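Local coordinates for protein putative SnoaL-like polyketide cyclase (Shewanella putrefaciens, PDB 3GZB) that is a putative SnoaL-like polyketide cyclase of the NTF2 clan, probably binding a small hydrophobic ligand or substrate in a pocket, although its actual reaction is not established, at residues I8-Q13 against G17-E22; K28-L33 against Y80-E85; R72-V77 against Y100-P105; E107-P112 against I116-P121. All blocks are in the same frame, centred on the assembly; numbering follows the deposited sequence.

Contact 1 (I8-Q13 against G17-E22)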
loop_
_atom_site.group_PDB
_atom_site.type_symbol
_atom_site.label_atom_id
_atom_site.label_comp_id
_atom_site.label_asym_id
_atom_site.label_seq_id
_atom_site.Cartn_x
_atom_site.Cartn_y
_atom_site.Cartn_z
ATOM N N ILE A 8 4.099 12.109 -17.436
ATOM C CA ILE A 8 2.746 12.605 -17.746
ATOM C C ILE A 8 2.065 12.953 -16.394
ATOM O O ILE A 8 2.037 12.094 -15.525
ATOM C CB ILE A 8 1.965 11.410 -18.408
ATOM C CG1 ILE A 8 2.577 11.053 -19.771
ATOM C CG2 ILE A 8 0.470 11.668 -18.563
ATOM C CD1 ILE A 8 2.709 12.218 -20.620
ATOM N N PRO A 9 1.482 14.149 -16.223
ATOM C CA PRO A 9 0.660 14.333 -15.038
ATOM C C PRO A 9 -0.521 13.374 -15.088
ATOM O O PRO A 9 -1.135 13.204 -16.141
ATOM C CB PRO A 9 0.174 15.786 -15.148
ATOM C CG PRO A 9 0.364 16.187 -16.507
ATOM C CD PRO A 9 1.353 15.275 -17.159
ATOM N N VAL A 10 -0.866 12.739 -13.981
ATOM C CA VAL A 10 -1.971 11.788 -13.951
ATOM C C VAL A 10 -3.312 12.524 -14.289
ATOM O O VAL A 10 -4.204 11.912 -14.871
ATOM C CB VAL A 10 -2.029 11.002 -12.657
ATOM C CG1 VAL A 10 -3.139 9.947 -12.670
ATOM C CG2 VAL A 10 -0.693 10.262 -12.432
ATOM N N SER A 11 -3.413 13.795 -13.951
ATOM C CA SER A 11 -4.571 14.584 -14.345
ATOM C C SER A 11 -4.793 14.554 -15.859
ATOM O O SER A 11 -5.951 14.640 -16.291
ATOM C CB SER A 11 -4.400 16.019 -13.882
ATOM O OG SER A 11 -3.275 16.645 -14.466
ATOM N N ALA A 12 -3.718 14.441 -16.650
ATOM C CA ALA A 12 -3.888 14.353 -18.115
ATOM C C ALA A 12 -4.364 12.984 -18.594
ATOM O O ALA A 12 -4.760 12.881 -19.738
ATOM C CB ALA A 12 -2.564 14.728 -18.881
ATOM N N GLN A 13 -4.266 11.948 -17.768
ATOM C CA GLN A 13 -4.755 10.595 -18.027
ATOM C C GLN A 13 -6.160 10.353 -17.503
ATOM O O GLN A 13 -6.808 9.388 -17.886
ATOM C CB GLN A 13 -3.810 9.549 -17.405
ATOM C CG GLN A 13 -2.376 9.695 -17.831
ATOM C CD GLN A 13 -1.494 8.669 -17.149
ATOM O OE1 GLN A 13 -1.502 8.519 -15.921
ATOM N NE2 GLN A 13 -0.773 7.905 -17.971
ATOM N N GLY A 17 -11.213 8.050 -20.484
ATOM C CA GLY A 17 -12.385 7.228 -20.588
ATOM C C GLY A 17 -12.234 5.870 -19.956
ATOM O O GLY A 17 -13.183 5.090 -19.961
ATOM N N GLU A 18 -11.036 5.573 -19.480
ATOM C CA GLU A 18 -10.718 4.292 -18.862
ATOM C C GLU A 18 -10.440 4.352 -17.354
ATOM O O GLU A 18 -10.234 3.296 -16.740
ATOM C CB GLU A 18 -9.489 3.702 -19.538
ATOM C CG GLU A 18 -9.725 3.375 -21.018
ATOM C CD GLU A 18 -8.497 2.778 -21.709
ATOM O OE1 GLU A 18 -7.413 2.682 -21.083
ATOM O OE2 GLU A 18 -8.627 2.399 -22.897
HETATM N N MSE A 19 -10.362 5.530 -16.749
HETATM C CA MSE A 19 -10.002 5.601 -15.342
HETATM C C MSE A 19 -11.246 5.636 -14.478
HETATM O O MSE A 19 -12.112 6.485 -14.668
HETATM C CB MSE A 19 -9.183 6.843 -15.051
HETATM C CG MSE A 19 -8.699 6.830 -13.617
HETATM SE SE MSE A 19 -7.531 8.340 -13.138
HETATM C CE MSE A 19 -6.039 7.827 -14.204
ATOM N N PRO A 20 -11.379 4.724 -13.516
ATOM C CA PRO A 20 -12.550 4.720 -12.671
ATOM C C PRO A 20 -12.745 6.067 -11.962
ATOM O O PRO A 20 -11.767 6.756 -11.634
ATOM C CB PRO A 20 -12.189 3.651 -11.648
ATOM C CG PRO A 20 -11.339 2.695 -12.404
ATOM C CD PRO A 20 -10.486 3.583 -13.212
ATOM N N GLN A 21 -13.978 6.455 -11.716
ATOM C CA GLN A 21 -14.234 7.727 -11.060
ATOM C C GLN A 21 -13.541 7.859 -9.680
ATOM O O GLN A 21 -13.196 8.953 -9.252
ATOM C CB GLN A 21 -15.721 7.984 -10.931
ATOM C CG GLN A 21 -16.459 8.162 -12.276
ATOM C CD GLN A 21 -16.085 9.433 -13.062
ATOM O OE1 GLN A 21 -15.583 10.467 -12.499
ATOM N NE2 GLN A 21 -16.362 9.370 -14.346
ATOM N N GLU A 22 -13.431 6.744 -8.967
ATOM C CA GLU A 22 -12.797 6.764 -7.644
ATOM C C GLU A 22 -11.322 7.155 -7.763
ATOM O O GLU A 22 -10.797 7.967 -7.031
ATOM C CB GLU A 22 -12.939 5.372 -6.983
ATOM C CG GLU A 22 -14.376 4.960 -6.796
ATOM C CD GLU A 22 -15.008 4.192 -7.929
ATOM O OE1 GLU A 22 -14.558 4.217 -9.106
ATOM O OE2 GLU A 22 -16.037 3.523 -7.622
#
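Between Val10, Gln13 and Met19 no ring or side-chain amide carries the contact, so there is no face or edge to stack on. The backbone carbonyl of Gln13 comes close, its O 4.1 Å from Met19 CE. The rest is methyl packing. Met19, present as selenomethionine, sends its CG anti to the backbone N (chi1 -174°) and keeps chi2 extended. It points toward segment 8-13 from CB on, and a bend at chi3 sets CE beside Val10 CG1. These two atoms, Met19 CE and Val10 CG1, are 3.9 Å apart, and the two side chains cross at about a right angle. Gln13 CB adds a looser contact with Met19 CE at 4.3 Å. No hydrogen bond joins the two segments. Segment 8-13 is tightened from within: Ala12 N bonds to Pro9 O, and Gln13 N to Val10 O at 2.9 Å. Met87 of strand 86-90 and Val27 of helix 21-34 touch both Val10 and Met19. Pro20 then takes the N-cap position of helix 21-34. The contact is plain surface packing of an N-terminal lead-in loop against Met19, in the loop just before the N-cap of the first helix of an NTF2-like alpha+beta fold.

Contact 2 (K28-L33 against Y80-E85)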
loop_
_atom_site.group_PDB
_atom_site.type_symbol
_atom_site.label_atom_id
_atom_site.label_comp_id
_atom_site.label_asym_id
_atom_site.label_seq_id
_atom_site.Cartn_x
_atom_site.Cartn_y
_atom_site.Cartn_z
ATOM N N LYS A 28 -7.382 14.300 -7.951
ATOM C CA LYS A 28 -7.686 15.680 -7.512
ATOM C C LYS A 28 -7.182 15.946 -6.101
ATOM O O LYS A 28 -6.564 16.983 -5.823
ATOM C CB LYS A 28 -9.195 15.939 -7.576
ATOM C CG LYS A 28 -9.772 15.805 -8.999
ATOM C CD LYS A 28 -11.106 16.444 -9.092
ATOM C CE LYS A 28 -11.539 16.658 -10.525
ATOM N NZ LYS A 28 -12.715 17.547 -10.519
ATOM N N TYR A 29 -7.472 15.009 -5.217
ATOM C CA TYR A 29 -6.987 15.123 -3.821
ATOM C C TYR A 29 -5.470 15.178 -3.712
ATOM O O TYR A 29 -4.929 16.056 -3.039
ATOM C CB TYR A 29 -7.562 14.015 -3.002
ATOM C CG TYR A 29 -7.047 13.896 -1.582
ATOM C CD1 TYR A 29 -7.612 14.610 -0.557
ATOM C CD2 TYR A 29 -5.990 13.071 -1.265
ATOM C CE1 TYR A 29 -7.176 14.422 0.755
ATOM C CE2 TYR A 29 -5.536 12.896 0.014
ATOM C CZ TYR A 29 -6.110 13.598 1.028
ATOM O OH TYR A 29 -5.723 13.430 2.343
HETATM N N MSE A 30 -4.789 14.242 -4.398
HETATM C CA MSE A 30 -3.344 14.196 -4.316
HETATM C C MSE A 30 -2.694 15.425 -4.968
HETATM O O MSE A 30 -1.632 15.856 -4.518
HETATM C CB MSE A 30 -2.812 12.918 -4.928
HETATM C CG MSE A 30 -3.242 11.682 -4.206
HETATM SE SE MSE A 30 -2.717 11.549 -2.353
HETATM C CE MSE A 30 -0.799 11.715 -2.545
ATOM N N ASP A 31 -3.249 15.921 -6.062
ATOM C CA ASP A 31 -2.707 17.152 -6.659
ATOM C C ASP A 31 -2.844 18.306 -5.646
ATOM O O ASP A 31 -1.876 19.057 -5.439
ATOM C CB ASP A 31 -3.387 17.486 -8.001
ATOM C CG ASP A 31 -2.752 16.725 -9.167
ATOM O OD1 ASP A 31 -1.600 16.299 -8.997
ATOM O OD2 ASP A 31 -3.382 16.560 -10.243
ATOM N N ALA A 32 -3.983 18.431 -4.989
ATOM C CA ALA A 32 -4.145 19.469 -3.941
ATOM C C ALA A 32 -3.143 19.315 -2.808
ATOM O O ALA A 32 -2.499 20.268 -2.378
ATOM C CB ALA A 32 -5.594 19.493 -3.387
ATOM N N LEU A 33 -2.989 18.088 -2.329
ATOM C CA LEU A 33 -2.073 17.833 -1.219
ATOM C C LEU A 33 -0.635 18.215 -1.561
ATOM O O LEU A 33 0.032 18.923 -0.803
ATOM C CB LEU A 33 -2.146 16.337 -0.847
ATOM C CG LEU A 33 -1.239 15.851 0.273
ATOM C CD1 LEU A 33 -1.717 16.397 1.648
ATOM C CD2 LEU A 33 -1.204 14.318 0.288
ATOM N N TYR A 80 5.830 19.270 -4.066
ATOM C CA TYR A 80 6.481 17.983 -4.212
ATOM C C TYR A 80 5.653 17.102 -5.135
ATOM O O TYR A 80 4.541 17.450 -5.482
ATOM C CB TYR A 80 6.759 17.326 -2.870
ATOM C CG TYR A 80 5.570 16.997 -2.006
ATOM C CD1 TYR A 80 4.872 17.988 -1.315
ATOM C CD2 TYR A 80 5.191 15.674 -1.819
ATOM C CE1 TYR A 80 3.793 17.682 -0.486
ATOM C CE2 TYR A 80 4.118 15.349 -0.975
ATOM C CZ TYR A 80 3.455 16.369 -0.283
ATOM O OH TYR A 80 2.413 16.090 0.578
ATOM N N ASP A 81 6.242 16.004 -5.587
ATOM C CA ASP A 81 5.556 15.132 -6.545
ATOM C C ASP A 81 5.330 13.760 -5.977
ATOM O O ASP A 81 6.143 13.269 -5.172
ATOM C CB ASP A 81 6.332 15.012 -7.851
ATOM C CG ASP A 81 6.459 16.330 -8.585
ATOM O OD1 ASP A 81 5.567 17.199 -8.482
ATOM O OD2 ASP A 81 7.490 16.485 -9.275
ATOM N N PHE A 82 4.226 13.147 -6.366
ATOM C CA PHE A 82 4.009 11.750 -6.115
ATOM C C PHE A 82 4.117 11.057 -7.472
ATOM O O PHE A 82 3.242 11.251 -8.320
ATOM C CB PHE A 82 2.673 11.494 -5.441
ATOM C CG PHE A 82 2.428 10.086 -4.981
ATOM C CD1 PHE A 82 3.418 9.248 -4.510
ATOM C CD2 PHE A 82 1.146 9.654 -4.886
ATOM C CE1 PHE A 82 3.133 8.015 -4.014
ATOM C CE2 PHE A 82 0.852 8.395 -4.365
ATOM C CZ PHE A 82 1.858 7.580 -3.953
ATOM N N ASN A 83 5.215 10.350 -7.677
ATOM C CA ASN A 83 5.504 9.689 -8.944
ATOM C C ASN A 83 5.048 8.271 -8.780
ATOM O O ASN A 83 5.695 7.443 -8.113
ATOM C CB ASN A 83 6.978 9.816 -9.258
ATOM C CG ASN A 83 7.391 11.236 -9.523
ATOM O OD1 ASN A 83 6.688 11.963 -10.211
ATOM N ND2 ASN A 83 8.520 11.662 -8.969
ATOM N N ILE A 84 3.914 7.973 -9.389
ATOM C CA ILE A 84 3.326 6.656 -9.167
ATOM C C ILE A 84 3.788 5.590 -10.131
ATOM O O ILE A 84 4.050 5.853 -11.339
ATOM C CB ILE A 84 1.845 6.661 -9.125
ATOM C CG1 ILE A 84 1.240 7.140 -10.395
ATOM C CG2 ILE A 84 1.343 7.476 -7.846
ATOM C CD1 ILE A 84 -0.316 6.727 -10.485
ATOM N N GLU A 85 4.022 4.421 -9.579
ATOM C CA GLU A 85 4.302 3.224 -10.355
ATOM C C GLU A 85 3.048 2.436 -10.697
ATOM O O GLU A 85 2.953 1.806 -11.784
ATOM C CB GLU A 85 5.282 2.335 -9.595
ATOM C CG GLU A 85 6.636 3.011 -9.407
ATOM C CD GLU A 85 7.370 3.321 -10.708
ATOM O OE1 GLU A 85 7.203 2.558 -11.695
ATOM O OE2 GLU A 85 8.128 4.327 -10.723
HETATM O O HOH W 1 1.068 18.480 1.704
#
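Helix 21-34 lies against the curved sheet of the NTF2-like fold, and here Met30 and Leu33 meet Phe82 and Tyr80 of segment 80-85. In this family the space between helices and curved sheet usually forms the ligand pocket. A bound 2-methylpentane-2,4-diol, probably from the crystallisation liquor, is hydrogen-bonded to Tyr80 OH and is consistent with such a pocket. The contact has two parts. At the first, Met30, a selenomethionine, bends at chi2 and chi3 and brings CE to 3.7 Å from Phe82 CD2. CE2 of the same ring follows at 4.1 Å from Met30 CE. The methyl approaches the ring obliquely. One face of the Phe82 ring is covered by Ile84 CG2 of its own strand, offset toward the rim, and the ring also stacks with Tyr100 of strand 93-103. At the second part, Tyr80 holds CG between its backbone N and carbonyl carbon (chi1 62°). This turns the ring toward the helix, although its CB does not aim that way. Its hydroxyl oxygen OH then packs on Leu33 CG at 3.7 Å. The ring also stacks with Phe102 and meets His74, which places it in a cluster of aromatic side chains. No direct hydrogen bond joins the two segments. One water links them instead. It lies at the Tyr80 ring edge, in the ring plane, 3.0 Å from Tyr80 OH, and donates a 2.7 Å hydrogen bond to Leu33 O.

Contact 3 (R72-V77 against Y100-P105). With EDO (1,2-ethanediol), chain M.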
loop_
_atom_site.group_PDB
_atom_site.type_symbol
_atom_site.label_atom_id
_atom_site.label_comp_id
_atom_site.label_asym_id
_atom_site.label_seq_id
_atom_site.Cartn_x
_atom_site.Cartn_y
_atom_site.Cartn_z
ATOM N N ARG A 72 1.729 23.021 9.186
ATOM C CA ARG A 72 2.938 23.127 10.022
ATOM C C ARG A 72 4.099 22.235 9.517
ATOM O O ARG A 72 5.242 22.691 9.410
ATOM C CB ARG A 72 2.663 22.850 11.488
ATOM C CG ARG A 72 1.790 23.876 12.145
ATOM C CD ARG A 72 1.499 23.506 13.597
ATOM N NE ARG A 72 0.649 24.461 14.263
ATOM C CZ ARG A 72 1.070 25.584 14.841
ATOM N NH1 ARG A 72 2.357 25.930 14.807
ATOM N NH2 ARG A 72 0.197 26.394 15.472
ATOM N N ALA A 73 3.801 20.999 9.181
ATOM C CA ALA A 73 4.825 20.077 8.720
ATOM C C ALA A 73 5.517 20.587 7.441
ATOM O O ALA A 73 6.702 20.304 7.233
ATOM C CB ALA A 73 4.208 18.678 8.515
ATOM N N HIS A 74 4.774 21.308 6.603
ATOM C CA HIS A 74 5.287 21.751 5.305
ATOM C C HIS A 74 5.738 23.191 5.215
ATOM O O HIS A 74 5.943 23.698 4.106
ATOM C CB HIS A 74 4.275 21.389 4.227
ATOM C CG HIS A 74 4.288 19.934 3.909
ATOM N ND1 HIS A 74 4.670 19.429 2.681
ATOM C CD2 HIS A 74 3.968 18.858 4.669
ATOM C CE1 HIS A 74 4.621 18.113 2.710
ATOM N NE2 HIS A 74 4.183 17.732 3.898
ATOM N N GLN A 75 5.885 23.861 6.354
ATOM C CA GLN A 75 6.450 25.205 6.343
ATOM C C GLN A 75 7.731 25.214 5.559
ATOM O O GLN A 75 8.658 24.484 5.894
ATOM C CB GLN A 75 6.670 25.726 7.768
ATOM C CG GLN A 75 7.323 27.102 7.756
ATOM C CD GLN A 75 7.591 27.796 9.067
ATOM O OE1 GLN A 75 8.221 28.866 9.044
ATOM N NE2 GLN A 75 7.212 27.211 10.186
ATOM N N GLY A 76 7.742 26.027 4.513
ATOM C CA GLY A 76 8.951 26.193 3.680
ATOM C C GLY A 76 9.156 25.139 2.592
ATOM O O GLY A 76 10.105 25.244 1.817
ATOM N N VAL A 77 8.304 24.133 2.559
ATOM C CA VAL A 77 8.442 23.049 1.595
ATOM C C VAL A 77 7.811 23.492 0.290
ATOM O O VAL A 77 6.662 23.944 0.254
ATOM C CB VAL A 77 7.808 21.753 2.141
ATOM C CG1 VAL A 77 7.960 20.589 1.108
ATOM C CG2 VAL A 77 8.498 21.388 3.497
ATOM N N TYR A 100 7.573 9.624 -3.364
ATOM C CA TYR A 100 7.398 11.029 -3.165
ATOM C C TYR A 100 8.733 11.745 -3.356
ATOM O O TYR A 100 9.721 11.427 -2.668
ATOM C CB TYR A 100 6.854 11.367 -1.785
ATOM C CG TYR A 100 5.402 10.984 -1.536
ATOM C CD1 TYR A 100 4.361 11.784 -2.007
ATOM C CD2 TYR A 100 5.061 9.817 -0.893
ATOM C CE1 TYR A 100 3.054 11.469 -1.751
ATOM C CE2 TYR A 100 3.701 9.476 -0.681
ATOM C CZ TYR A 100 2.718 10.323 -1.104
ATOM O OH TYR A 100 1.397 10.013 -0.827
ATOM N N HIS A 101 8.766 12.661 -4.300
ATOM C CA HIS A 101 9.971 13.423 -4.656
ATOM C C HIS A 101 9.871 14.833 -4.132
ATOM O O HIS A 101 8.993 15.598 -4.561
ATOM C CB HIS A 101 10.133 13.408 -6.191
ATOM C CG HIS A 101 11.355 14.113 -6.658
ATOM N ND1 HIS A 101 11.460 14.627 -7.929
ATOM C CD2 HIS A 101 12.551 14.321 -6.057
ATOM C CE1 HIS A 101 12.666 15.162 -8.084
ATOM N NE2 HIS A 101 13.355 14.989 -6.967
ATOM N N PHE A 102 10.805 15.161 -3.229
ATOM C CA PHE A 102 10.941 16.487 -2.663
ATOM C C PHE A 102 12.280 17.087 -3.120
ATOM O O PHE A 102 13.340 16.451 -2.994
ATOM C CB PHE A 102 10.959 16.474 -1.137
ATOM C CG PHE A 102 9.667 16.065 -0.485
ATOM C CD1 PHE A 102 9.361 14.732 -0.303
ATOM C CD2 PHE A 102 8.800 17.027 0.014
ATOM C CE1 PHE A 102 8.212 14.360 0.373
ATOM C CE2 PHE A 102 7.617 16.643 0.665
ATOM C CZ PHE A 102 7.349 15.327 0.846
ATOM N N LYS A 103 12.221 18.316 -3.603
ATOM C CA LYS A 103 13.409 19.124 -3.923
ATOM C C LYS A 103 13.219 20.545 -3.426
ATOM O O LYS A 103 12.169 21.170 -3.682
ATOM C CB LYS A 103 13.712 19.101 -5.396
ATOM C CG LYS A 103 14.984 19.902 -5.787
ATOM C CD LYS A 103 15.366 19.580 -7.228
ATOM C CE LYS A 103 16.776 20.071 -7.583
ATOM N NZ LYS A 103 16.748 21.243 -8.508
ATOM N N GLY A 104 14.164 21.022 -2.640
ATOM C CA GLY A 104 14.089 22.396 -2.133
ATOM C C GLY A 104 14.782 22.595 -0.827
ATOM O O GLY A 104 15.573 21.768 -0.405
ATOM N N PRO A 105 14.501 23.720 -0.160
ATOM C CA PRO A 105 15.092 24.010 1.116
ATOM C C PRO A 105 14.950 22.839 2.077
ATOM O O PRO A 105 13.907 22.217 2.146
ATOM C CB PRO A 105 14.264 25.214 1.606
ATOM C CG PRO A 105 13.950 25.947 0.338
ATOM C CD PRO A 105 13.661 24.839 -0.647
HETATM C C1 EDO M . 9.886 18.025 -6.650
HETATM O O1 EDO M . 9.855 18.849 -5.450
HETATM C C2 EDO M . 9.634 18.860 -7.876
HETATM O O2 EDO M . 10.877 19.574 -7.978
HETATM O O HOH W 2 11.830 22.712 0.876
#
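Segment 72-77 ends helix 63-73 and runs through a type II beta turn from His74 to Val77, beside strand 93-103 of the curved NTF2-like sheet. Val77 N closes the turn on His74 O at 2.9 Å. Gly76 has a positive phi of 84°, which favours glycine there. In segment 100-105 the chain turns a corner at Gly104, whose backbone angles also call for glycine. Val77 and Pro105 are the closest pair of CA atoms, 6.7 Å apart. The side-chain contact centres on Phe102, whose CB points toward the turn. Two groups meet its ring at the edge, in the ring plane. Val77 CG1, anti to its backbone N (chi1 -180°), reaches Phe102 CD2 at 3.8 Å. His74 CE1 comes to 3.9 Å from Phe102 CE2, the two side chains crossing at about a right angle. The polar atoms of the His74 ring are used otherwise: ND1 bonds with His36 NE2, and NE2 with a bound 2-methylpentane-2,4-diol. Near Pro105, the carbonyl oxygen Gly76 O sits 4.2 Å from Pro105 CB, and one water donates to both Gly76 O and Pro105 O. A 1,2-ethanediol, probably from the crystallisation liquor, lies along the strand and is also hydrogen-bonded to Glu79 O. Its C1 stands over one face of the His101 ring, offset toward the rim, and its O1 accepts a hydrogen bond from Lys103 N at 3.0 Å, with an angle of 137° at the hydrogen.

Contact 4 (E107-P112 against I116-P121)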
loop_
_atom_site.group_PDB
_atom_site.type_symbol
_atom_site.label_atom_id
_atom_site.label_comp_id
_atom_site.label_asym_id
_atom_site.label_seq_id
_atom_site.Cartn_x
_atom_site.Cartn_y
_atom_site.Cartn_z
ATOM N N GLU A 107 15.290 22.664 5.483
ATOM C CA GLU A 107 14.989 22.867 6.906
ATOM C C GLU A 107 14.149 21.756 7.527
ATOM O O GLU A 107 14.478 21.268 8.626
ATOM C CB GLU A 107 14.295 24.218 7.134
ATOM C CG GLU A 107 15.270 25.372 7.267
ATOM C CD GLU A 107 15.932 25.806 5.980
ATOM O OE1 GLU A 107 15.438 25.434 4.891
ATOM O OE2 GLU A 107 16.948 26.541 6.086
ATOM N N GLN A 108 13.048 21.376 6.900
ATOM C CA GLN A 108 12.145 20.343 7.452
ATOM C C GLN A 108 12.753 18.951 7.443
ATOM O O GLN A 108 12.219 18.019 8.060
ATOM C CB GLN A 108 10.804 20.262 6.700
ATOM C CG GLN A 108 9.927 21.468 6.821
ATOM C CD GLN A 108 9.434 21.737 8.236
ATOM O OE1 GLN A 108 9.446 20.865 9.103
ATOM N NE2 GLN A 108 8.978 22.960 8.460
ATOM N N PHE A 109 13.833 18.777 6.694
ATOM C CA PHE A 109 14.511 17.495 6.563
ATOM C C PHE A 109 15.798 17.438 7.405
ATOM O O PHE A 109 16.636 16.563 7.165
ATOM C CB PHE A 109 14.846 17.240 5.087
ATOM C CG PHE A 109 13.646 17.075 4.215
ATOM C CD1 PHE A 109 13.027 18.190 3.641
ATOM C CD2 PHE A 109 13.117 15.826 4.002
ATOM C CE1 PHE A 109 11.899 18.005 2.835
ATOM C CE2 PHE A 109 11.991 15.659 3.214
ATOM C CZ PHE A 109 11.421 16.762 2.633
ATOM N N GLY A 110 15.970 18.357 8.351
ATOM C CA GLY A 110 17.210 18.392 9.153
ATOM C C GLY A 110 18.458 18.935 8.460
ATOM O O GLY A 110 19.565 18.688 8.924
ATOM N N LYS A 111 18.280 19.672 7.361
ATOM C CA LYS A 111 19.368 20.194 6.539
ATOM C C LYS A 111 19.193 21.699 6.322
ATOM O O LYS A 111 19.029 22.167 5.205
ATOM C CB LYS A 111 19.460 19.452 5.202
ATOM C CG LYS A 111 19.680 17.950 5.344
ATOM C CD LYS A 111 21.027 17.559 5.852
ATOM C CE LYS A 111 21.079 16.042 6.004
ATOM N NZ LYS A 111 22.443 15.523 6.260
ATOM N N PRO A 112 19.203 22.469 7.419
ATOM C CA PRO A 112 19.002 23.913 7.258
ATOM C C PRO A 112 20.093 24.602 6.406
ATOM O O PRO A 112 21.288 24.259 6.453
ATOM C CB PRO A 112 19.028 24.432 8.704
ATOM C CG PRO A 112 19.895 23.425 9.443
ATOM C CD PRO A 112 19.454 22.103 8.826
ATOM N N ILE A 116 17.896 20.148 -0.624
ATOM C CA ILE A 116 17.854 18.683 -0.594
ATOM C C ILE A 116 17.077 18.168 -1.796
ATOM O O ILE A 116 16.305 18.888 -2.450
ATOM C CB ILE A 116 17.319 18.089 0.770
ATOM C CG1 ILE A 116 15.871 18.462 1.052
ATOM C CG2 ILE A 116 18.307 18.457 1.898
ATOM C CD1 ILE A 116 14.760 17.662 0.266
ATOM N N ASP A 117 17.313 16.897 -2.118
ATOM C CA ASP A 117 16.586 16.209 -3.190
ATOM C C ASP A 117 16.462 14.754 -2.760
ATOM O O ASP A 117 17.472 14.028 -2.678
ATOM C CB ASP A 117 17.427 16.349 -4.469
ATOM C CG ASP A 117 16.677 16.011 -5.756
ATOM O OD1 ASP A 117 15.680 15.300 -5.718
ATOM O OD2 ASP A 117 17.173 16.428 -6.854
ATOM N N VAL A 118 15.251 14.315 -2.438
ATOM C CA VAL A 118 15.013 12.949 -2.004
ATOM C C VAL A 118 13.824 12.354 -2.744
ATOM O O VAL A 118 12.899 13.086 -3.131
ATOM C CB VAL A 118 14.730 12.846 -0.463
ATOM C CG1 VAL A 118 15.990 13.288 0.322
ATOM C CG2 VAL A 118 13.522 13.692 0.019
ATOM N N ALA A 119 13.864 11.023 -2.905
ATOM C CA ALA A 119 12.782 10.272 -3.544
ATOM C C ALA A 119 12.429 9.124 -2.617
ATOM O O ALA A 119 13.252 8.215 -2.393
ATOM C CB ALA A 119 13.260 9.750 -4.944
ATOM N N ILE A 120 11.247 9.194 -2.023
ATOM C CA ILE A 120 10.905 8.341 -0.888
ATOM C C ILE A 120 9.846 7.303 -1.294
ATOM O O ILE A 120 8.733 7.651 -1.640
ATOM C CB ILE A 120 10.339 9.176 0.273
ATOM C CG1 ILE A 120 11.228 10.376 0.607
ATOM C CG2 ILE A 120 10.095 8.261 1.497
ATOM C CD1 ILE A 120 10.674 11.376 1.673
ATOM N N PRO A 121 10.205 6.012 -1.292
ATOM C CA PRO A 121 9.165 4.988 -1.614
ATOM C C PRO A 121 7.993 5.056 -0.635
ATOM O O PRO A 121 8.197 5.326 0.555
ATOM C CB PRO A 121 9.934 3.658 -1.516
ATOM C CG PRO A 121 11.391 4.058 -1.682
ATOM C CD PRO A 121 11.520 5.419 -1.046
#
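Phe109 meets Ile116 and Val118 with its ring. Its CB points toward strand 115-129. Next, CG lies 4.1 Å from Ile116 CG1. CD1 is the nearest ring atom, 3.8 Å from Ile116 CD1, and CE1 follows at 3.9 Å from that same methyl. On the other branch, CE2 meets Val118 CG2 at 4.1 Å, an oblique approach. CZ, the tip, lies 4.2 Å from Ile116 CD1. The methyl therefore sits over one face of the ring. This is a CH-pi contact, with CD1 of Ile116 3.9 Å from the Phe109 centroid and 17° off the ring normal. Ile116 places its CG1 between backbone N and carbonyl carbon (chi1 64°), which leaves CG2 for a second partner. That partner is Lys111, whose CB packs on Ile116 CG2 at 3.6 Å. The lysine chain then bends at chi2 and leads away, and its NZ bonds to Gln154 O and Leu151 O. With an alanine at Phe109, Ile116 CD1 would probably lose the ring face it rests on, and a gap would open beside Val118 CG2. Phe109 also meets Phe102 edge-to-face. The loop 107-112 thus folds back over strand 115-129, which pairs antiparallel with strand 93-103, while Leu151 and Gln150 of helix 144-151 touch Val118. Farther along, Pro121 packs on His86 of the second subunit.

Overall arrangement
Contact 2 is the buried one, near the centre of the chain. Contacts 1 and 3 are surface contacts, and contact 4 is partly buried. Contacts 1 and 2 share helix 21-34 and touch through Val10 and Ile84. Contacts 2, 3 and 4 reach the same sheet: Asp81 O probably bonds with His101 N, and Tyr100 O with Ile120 N, across neighbouring strands. Contact 1 lies on the opposite side of the chain's centre from contacts 3 and 4. None has a direct hydrogen bond between its segments. Contact 1 is methyl packing, contact 4 adds a methyl over a ring face, and contacts 2 and 3 combine aromatic rings with a bridging water.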